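PDB 3K1Y: oxidoreductase from Corynebacterium diphtheriae, which probably works as an FMN-dependent oxidoreductase of the NADPH-dependent FMN reductase family, with a flavodoxin-like fold. Local coordinates for residues V16-L21 against S25-I30; I54-L59 against T101-M106; I60-T65 against V71-L76. All blocks are in the same frame, centred on the assembly; numbering follows the deposited sequence.

The three contacts run from the middle of a flavodoxin-like domain toward its rim. Contact 1 joins the end of strand 12-18 to the start of helix 26-44 and closes before contact 2 opens. Contact 2, its centre about 10 Å from that of contact 1, sets the turn after the neighbouring strand 49-55 on helix 102-110; Val16 O and Ile54 N, 2.7 Å apart, probably form a hydrogen bond between the two strands. The centre of contact 3 is about 11 Å from that of contact 2 and about 19 Å from that of contact 1, and both its segments lie between the two segments of contact 2. Contacts 2 and 3 meet through Leu103 and Leu63, and both reach the second subunit.

Contact 1. Residues V16-L21 against S25-I30; sequences VISAGL and SSTRQI. With SO4 (sulfate ion), chain G.
The loop that follows the first strand of the flavodoxin-like fold meets the first turn of helix 26-44 here, with Ser18 and Gly20 lying against Ser25, Thr27 and Arg28. Ser18 OG, turned anti to its own backbone N (chi1 -168°), reaches the helix backbone 3.3 Å from Arg28 CA and also touches the Thr27 methyl, CG2. Further along, Gly20 brings main chain rather than side chain to the helix: its CA lies 3.5 Å from Ser25 OG and almost as near Thr27 OG1.

Ser25 is the N-cap of the helix. Its OG accepts a fairly straight bond from Arg28 N (3.1 Å, 158°) and a weak one from Thr27 N. The same oxygen takes a hydrogen from a water, which lies 2.6 Å from Ser18 OG and weakly accepts from Gly20 N, so that water links loop to cap. Ser25 OG also donates to O3 of a sulfate ion at 2.5 Å. Thr27 OG1 gives a second hydroxyl bond, 2.8 Å to sulfate O1, while Ser26 N donates to sulfate O2 at 3.1 Å and Ser22 N, from the intervening loop, adds another. The anion therefore faces backbone N-H groups and hydroxyls at the helix start, where the helix dipole would be expected to stabilise its charge. Away from the ion, Arg28 turns to Asp32 and Glu55, forming a salt bridge with each.

Sulfate is probably a crystallisation component, but its position in the loop between first strand and first helix is consistent with the FMN phosphate site of flavodoxin-like proteins.

Contact 2. Residues I54-L59 against T101-M106; sequences IELSEL and TGLFKM
Leu56 meets Leu103 and Phe104 where two connections of the flavodoxin-like fold come together: the 3-10 turn 56-58, leaving the outermost strand 49-55, and the first turn of helix 102-110, which follows strand 88-94. The tight part of the interface centres on the Leu56 side chain. Its CD1 methyl presses on the helix main chain, 3.5 Å from Phe104 CA and 3.6 Å from Leu103 O, so one branch rests on backbone rather than on another side chain. With CG anti to the backbone N (chi1 178°), the Leu103 side chain extends toward the turn, and its CD2 meets CB of Leu56 at 3.8 Å.

Phe104 contributes its base alone: CB is 4.3 Å from Leu56 CD1, whereas the bond from CA to CB heads away from the turn and the ring packs on Val91 and Thr93 of strand 88-94. Ile17 of strand 12-18 and Ala19 also pack on Leu56.

Packing is looser toward Ser57, which is partly exposed. Its side chain comes no closer than 4.9 Å to the helix segment; its backbone N, 4.1 Å from Leu103 CD2, makes the nearest approach. The helix also serves the subunit interface, where Gly102 N donates to Asp109 of the second subunit and Leu103 touches Met67 of that chain. The turn itself is stiffened by its own 3-10 bonds, one of which runs from Leu59 N to Leu56 O at 2.9 Å.

Contact 3. Residues I60-T65 against V71-L76; sequences IPDLMT and VHTTKL. With SO4 (sulfate ion), chain J.
Asp62 and Thr73 cross at about a right angle, and Thr73 OG1 donates to Asp62 OD2 at 2.7 Å. The carboxylate oxygen receives this bond on its anti lone pair, the one directed away from OD1. Thr73 CG2 also comes near the same oxygen, 3.4 Å from OD2, so hydroxyl and methyl both face the acid. Lys75 crosses Asp62 in a similar way, but it is the aliphatic CE that rests 3.7 Å from OD2; its NZ stays 4.8 Å from that oxygen, too far for a salt bridge, though the opposite charges would be expected to attract.

Thr73 is the N-cap of helix 74-85, facing the short helix 60-63. With OG1 held between its backbone N and carbonyl carbon (chi1 56°), the hydroxyl both gives its hydrogen to Asp62 and accepts a straight bond from Leu76 N (3.1 Å, 163°). Thr74 N donates to O1 of a sulfate ion, probably from the crystallisation liquor. On the inner side Leu76 points CD2 at Asp62 O, 3.6 Å away, and CD1 at the CD1 methyl of Leu63, which also packs on Leu103 and Phe107 of helix 102-110. A water bridges the backbones, donating to Asp62 O at 2.6 Å and accepting from Thr73 N.

Contact 1. Residues V16-L21 against S25-I30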
# COMPACT_ATOMS: atom_id res chain seq x y z
N VAL A 16 -25.32 -1.85 -0.53
CA VAL A 16 -24.44 -1.58 0.60
C VAL A 16 -23.92 -2.88 1.18
O VAL A 16 -24.70 -3.71 1.65
CB VAL A 16 -25.19 -0.80 1.72
CG1 VAL A 16 -24.29 -0.61 2.95
CG2 VAL A 16 -25.67 0.54 1.19
N ILE A 17 -22.60 -3.08 1.13
CA ILE A 17 -22.00 -4.29 1.68
C ILE A 17 -21.45 -3.95 3.05
O ILE A 17 -20.73 -2.97 3.21
CB ILE A 17 -20.83 -4.81 0.82
CG1 ILE A 17 -21.25 -4.99 -0.65
CG2 ILE A 17 -20.34 -6.14 1.37
CD1 ILE A 17 -22.39 -5.95 -0.86
N SER A 18 -21.79 -4.76 4.05
CA SER A 18 -21.32 -4.52 5.41
C SER A 18 -20.77 -5.83 5.95
O SER A 18 -21.50 -6.81 6.06
CB SER A 18 -22.47 -4.00 6.27
OG SER A 18 -21.98 -3.51 7.50
N ALA A 19 -19.49 -5.83 6.31
CA ALA A 19 -18.81 -7.04 6.80
C ALA A 19 -18.62 -7.18 8.31
O ALA A 19 -17.76 -7.94 8.77
CB ALA A 19 -17.45 -7.18 6.08
N GLY A 20 -19.42 -6.47 9.10
CA GLY A 20 -19.29 -6.56 10.54
C GLY A 20 -19.79 -7.89 11.09
O GLY A 20 -20.70 -8.50 10.53
N LEU A 21 -19.20 -8.32 12.20
CA LEU A 21 -19.59 -9.59 12.81
C LEU A 21 -20.17 -9.47 14.22
O LEU A 21 -20.56 -10.48 14.80
CB LEU A 21 -18.39 -10.54 12.84
CG LEU A 21 -18.10 -11.37 11.58
CD1 LEU A 21 -18.39 -10.58 10.32
CD2 LEU A 21 -16.64 -11.82 11.61
N SER A 25 -23.61 -4.22 15.29
CA SER A 25 -22.40 -4.08 14.48
C SER A 25 -22.03 -2.64 14.18
O SER A 25 -22.82 -1.90 13.60
CB SER A 25 -22.56 -4.84 13.15
OG SER A 25 -21.53 -4.48 12.24
N SER A 26 -20.82 -2.25 14.57
CA SER A 26 -20.34 -0.89 14.32
C SER A 26 -20.15 -0.67 12.82
O SER A 26 -20.25 0.47 12.35
CB SER A 26 -18.99 -0.65 15.02
OG SER A 26 -19.14 -0.62 16.42
N THR A 27 -19.88 -1.74 12.08
CA THR A 27 -19.70 -1.60 10.64
C THR A 27 -21.05 -1.33 9.98
O THR A 27 -21.15 -0.54 9.04
CB THR A 27 -19.10 -2.87 9.99
OG1 THR A 27 -17.86 -3.21 10.63
CG2 THR A 27 -18.82 -2.62 8.53
N ARG A 28 -22.10 -1.99 10.47
CA ARG A 28 -23.43 -1.79 9.92
C ARG A 28 -23.95 -0.40 10.28
O ARG A 28 -24.76 0.17 9.54
CB ARG A 28 -24.41 -2.85 10.43
CG ARG A 28 -25.87 -2.63 10.01
CD ARG A 28 -25.99 -2.35 8.51
NE ARG A 28 -27.38 -2.33 8.05
CZ ARG A 28 -28.18 -3.39 8.07
NH1 ARG A 28 -27.74 -4.55 8.54
NH2 ARG A 28 -29.43 -3.29 7.63
N GLN A 29 -23.48 0.14 11.40
CA GLN A 29 -23.91 1.47 11.83
C GLN A 29 -23.37 2.59 10.93
O GLN A 29 -24.12 3.50 10.55
CB GLN A 29 -23.51 1.71 13.28
CG GLN A 29 -24.10 0.67 14.23
CD GLN A 29 -23.65 0.83 15.68
OE1 GLN A 29 -22.45 0.90 15.97
NE2 GLN A 29 -24.61 0.86 16.60
N ILE A 30 -22.09 2.54 10.56
CA ILE A 30 -21.57 3.59 9.70
C ILE A 30 -22.11 3.38 8.29
O ILE A 30 -22.32 4.33 7.54
CB ILE A 30 -20.02 3.61 9.66
CG1 ILE A 30 -19.57 4.75 8.76
CG2 ILE A 30 -19.47 2.26 9.17
CD1 ILE A 30 -18.09 4.96 8.72
S SO4 G . -18.36 -4.90 14.06
O1 SO4 G . -17.83 -3.88 13.33
O2 SO4 G . -18.62 -4.31 15.30
O3 SO4 G . -19.52 -5.36 13.46
O4 SO4 G . -17.47 -5.98 14.14
O HOH W 1 -21.91 -5.27 9.45

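Contact 2. Residues I54-L59 against T101-M106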
# COMPACT_ATOMS: atom_id res chain seq x y z
N ILE A 54 -26.55 -5.63 2.28
CA ILE A 54 -26.16 -7.03 2.36
C ILE A 54 -25.16 -7.30 3.49
O ILE A 54 -24.02 -6.85 3.43
CB ILE A 54 -25.53 -7.48 1.03
CG1 ILE A 54 -26.42 -7.07 -0.14
CG2 ILE A 54 -25.31 -8.99 1.04
CD1 ILE A 54 -27.83 -7.63 -0.07
N GLU A 55 -25.60 -8.02 4.52
CA GLU A 55 -24.73 -8.36 5.64
C GLU A 55 -23.95 -9.64 5.34
O GLU A 55 -24.54 -10.73 5.27
CB GLU A 55 -25.56 -8.54 6.92
CG GLU A 55 -26.08 -7.25 7.53
CD GLU A 55 -25.12 -6.66 8.55
OE1 GLU A 55 -23.90 -6.61 8.26
OE2 GLU A 55 -25.58 -6.24 9.64
N LEU A 56 -22.65 -9.52 5.15
CA LEU A 56 -21.81 -10.68 4.84
C LEU A 56 -21.90 -11.80 5.88
O LEU A 56 -21.79 -12.98 5.52
CB LEU A 56 -20.35 -10.25 4.65
CG LEU A 56 -20.07 -9.36 3.44
CD1 LEU A 56 -18.57 -9.14 3.27
CD2 LEU A 56 -20.63 -10.02 2.19
N SER A 57 -22.10 -11.45 7.15
CA SER A 57 -22.20 -12.46 8.20
C SER A 57 -23.47 -13.31 8.06
O SER A 57 -23.63 -14.32 8.74
CB SER A 57 -22.15 -11.81 9.60
OG SER A 57 -23.26 -10.96 9.84
N GLU A 58 -24.37 -12.88 7.19
CA GLU A 58 -25.61 -13.61 6.97
C GLU A 58 -25.51 -14.40 5.67
O GLU A 58 -26.46 -15.05 5.23
CB GLU A 58 -26.79 -12.64 6.90
CG GLU A 58 -27.24 -12.10 8.25
CD GLU A 58 -28.20 -10.94 8.12
OE1 GLU A 58 -29.06 -10.97 7.21
OE2 GLU A 58 -28.11 -9.99 8.94
N LEU A 59 -24.33 -14.36 5.06
CA LEU A 59 -24.09 -15.07 3.82
C LEU A 59 -22.95 -16.07 3.96
O LEU A 59 -22.48 -16.62 2.96
CB LEU A 59 -23.72 -14.08 2.71
CG LEU A 59 -24.78 -13.12 2.19
CD1 LEU A 59 -24.19 -12.38 1.00
CD2 LEU A 59 -26.03 -13.88 1.77
N THR A 101 -11.45 -7.27 6.16
CA THR A 101 -11.69 -8.64 6.63
C THR A 101 -11.57 -9.70 5.54
O THR A 101 -11.83 -9.43 4.36
CB THR A 101 -13.10 -8.75 7.26
OG1 THR A 101 -13.20 -7.88 8.39
CG2 THR A 101 -13.34 -10.15 7.72
N GLY A 102 -11.17 -10.90 5.93
CA GLY A 102 -11.05 -11.97 4.97
C GLY A 102 -12.42 -12.23 4.37
O GLY A 102 -12.54 -12.47 3.17
N LEU A 103 -13.46 -12.15 5.21
CA LEU A 103 -14.83 -12.37 4.76
C LEU A 103 -15.24 -11.31 3.74
O LEU A 103 -15.92 -11.59 2.75
CB LEU A 103 -15.79 -12.37 5.95
CG LEU A 103 -17.28 -12.54 5.63
CD1 LEU A 103 -17.53 -13.94 5.07
CD2 LEU A 103 -18.11 -12.31 6.91
N PHE A 104 -14.83 -10.07 4.00
CA PHE A 104 -15.12 -8.97 3.10
C PHE A 104 -14.44 -9.32 1.78
O PHE A 104 -15.04 -9.24 0.71
CB PHE A 104 -14.52 -7.68 3.68
CG PHE A 104 -14.63 -6.48 2.78
CD1 PHE A 104 -15.75 -5.66 2.81
CD2 PHE A 104 -13.56 -6.13 1.94
CE1 PHE A 104 -15.82 -4.50 2.03
CE2 PHE A 104 -13.62 -4.98 1.15
CZ PHE A 104 -14.75 -4.15 1.20
N LYS A 105 -13.17 -9.73 1.88
CA LYS A 105 -12.40 -10.08 0.69
C LYS A 105 -13.02 -11.24 -0.07
O LYS A 105 -13.08 -11.24 -1.31
CB LYS A 105 -10.96 -10.42 1.06
CG LYS A 105 -10.04 -10.70 -0.14
CD LYS A 105 -10.06 -9.53 -1.13
CE LYS A 105 -8.83 -9.54 -2.05
NZ LYS A 105 -8.66 -10.79 -2.84
N MSE A 106 -13.49 -12.24 0.66
CA MSE A 106 -14.08 -13.41 0.04
C MSE A 106 -15.21 -13.03 -0.90
O MSE A 106 -15.25 -13.50 -2.04
CB MSE A 106 -14.59 -14.36 1.12
CG MSE A 106 -14.96 -15.73 0.59
SE MSE A 106 -15.33 -16.90 2.06
CE MSE A 106 -13.50 -17.28 2.61

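Contact 3. Residues I60-T65 against V71-L76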
# COMPACT_ATOMS: atom_id res chain seq x y z
N ILE A 60 -22.50 -16.31 5.18
CA ILE A 60 -21.38 -17.23 5.38
C ILE A 60 -21.56 -18.57 4.66
O ILE A 60 -20.68 -18.99 3.91
CB ILE A 60 -21.12 -17.44 6.88
CG1 ILE A 60 -20.79 -16.08 7.53
CG2 ILE A 60 -19.94 -18.38 7.07
CD1 ILE A 60 -20.62 -16.13 9.03
N PRO A 61 -22.70 -19.25 4.86
CA PRO A 61 -22.89 -20.54 4.17
C PRO A 61 -22.96 -20.43 2.65
O PRO A 61 -22.44 -21.29 1.94
CB PRO A 61 -24.17 -21.08 4.79
CG PRO A 61 -24.89 -19.85 5.26
CD PRO A 61 -23.78 -19.01 5.83
N ASP A 62 -23.61 -19.39 2.13
CA ASP A 62 -23.72 -19.23 0.68
C ASP A 62 -22.36 -18.85 0.11
O ASP A 62 -22.00 -19.23 -1.01
CB ASP A 62 -24.73 -18.13 0.33
CG ASP A 62 -26.01 -18.23 1.14
OD1 ASP A 62 -25.94 -18.03 2.38
OD2 ASP A 62 -27.07 -18.50 0.55
N LEU A 63 -21.60 -18.09 0.89
CA LEU A 63 -20.29 -17.64 0.48
C LEU A 63 -19.30 -18.80 0.46
O LEU A 63 -18.64 -19.05 -0.56
CB LEU A 63 -19.80 -16.55 1.42
CG LEU A 63 -19.38 -15.21 0.80
CD1 LEU A 63 -20.37 -14.79 -0.27
CD2 LEU A 63 -19.30 -14.16 1.90
N MSE A 64 -19.19 -19.52 1.57
CA MSE A 64 -18.26 -20.62 1.62
C MSE A 64 -18.75 -21.89 0.92
O MSE A 64 -18.18 -22.96 1.09
CB MSE A 64 -17.82 -20.87 3.06
CG MSE A 64 -16.62 -19.96 3.44
SE MSE A 64 -16.23 -19.75 5.20
CE MSE A 64 -16.82 -18.12 5.50
N THR A 65 -19.83 -21.75 0.14
CA THR A 65 -20.35 -22.85 -0.66
C THR A 65 -19.85 -22.51 -2.06
O THR A 65 -19.57 -23.40 -2.86
CB THR A 65 -21.89 -22.93 -0.68
OG1 THR A 65 -22.34 -23.67 0.46
CG2 THR A 65 -22.38 -23.65 -1.94
N VAL A 71 -20.76 -22.80 -7.89
CA VAL A 71 -22.11 -22.27 -8.06
C VAL A 71 -22.65 -21.51 -6.85
O VAL A 71 -22.30 -21.79 -5.70
CB VAL A 71 -23.11 -23.37 -8.49
CG1 VAL A 71 -24.51 -22.79 -8.64
CG2 VAL A 71 -22.65 -23.99 -9.80
N HIS A 72 -23.51 -20.53 -7.14
CA HIS A 72 -24.11 -19.68 -6.13
C HIS A 72 -25.52 -20.11 -5.75
O HIS A 72 -26.23 -20.72 -6.54
CB HIS A 72 -24.15 -18.24 -6.63
CG HIS A 72 -22.85 -17.76 -7.23
ND1 HIS A 72 -21.62 -18.05 -6.67
CD2 HIS A 72 -22.60 -16.97 -8.30
CE1 HIS A 72 -20.67 -17.46 -7.38
NE2 HIS A 72 -21.24 -16.80 -8.37
N THR A 73 -25.93 -19.79 -4.53
CA THR A 73 -27.28 -20.12 -4.07
C THR A 73 -28.23 -19.12 -4.73
O THR A 73 -27.79 -18.10 -5.24
CB THR A 73 -27.43 -19.94 -2.54
OG1 THR A 73 -27.08 -18.60 -2.18
CG2 THR A 73 -26.56 -20.92 -1.79
N THR A 74 -29.52 -19.42 -4.71
CA THR A 74 -30.49 -18.50 -5.28
C THR A 74 -30.28 -17.15 -4.62
O THR A 74 -30.30 -16.11 -5.29
CB THR A 74 -31.94 -18.96 -5.02
OG1 THR A 74 -32.26 -20.05 -5.89
CG2 THR A 74 -32.93 -17.83 -5.26
N LYS A 75 -30.05 -17.17 -3.32
CA LYS A 75 -29.84 -15.93 -2.58
C LYS A 75 -28.66 -15.11 -3.08
O LYS A 75 -28.78 -13.90 -3.31
CB LYS A 75 -29.66 -16.21 -1.08
CG LYS A 75 -29.28 -14.97 -0.28
CD LYS A 75 -29.95 -14.95 1.07
CE LYS A 75 -29.56 -16.14 1.93
NZ LYS A 75 -30.42 -16.19 3.16
N LEU A 76 -27.51 -15.76 -3.26
CA LEU A 76 -26.30 -15.10 -3.74
C LEU A 76 -26.46 -14.62 -5.18
O LEU A 76 -25.99 -13.53 -5.53
CB LEU A 76 -25.10 -16.04 -3.61
CG LEU A 76 -23.67 -15.53 -3.83
CD1 LEU A 76 -23.44 -14.21 -3.10
CD2 LEU A 76 -22.70 -16.60 -3.32
S SO4 J . -30.78 -22.71 -3.03
O1 SO4 J . -30.05 -22.17 -4.13
O2 SO4 J . -31.38 -21.70 -2.24
O3 SO4 J . -31.86 -23.48 -3.60
O4 SO4 J . -29.86 -23.43 -2.19
O HOH W 2 -23.24 -19.79 -3.21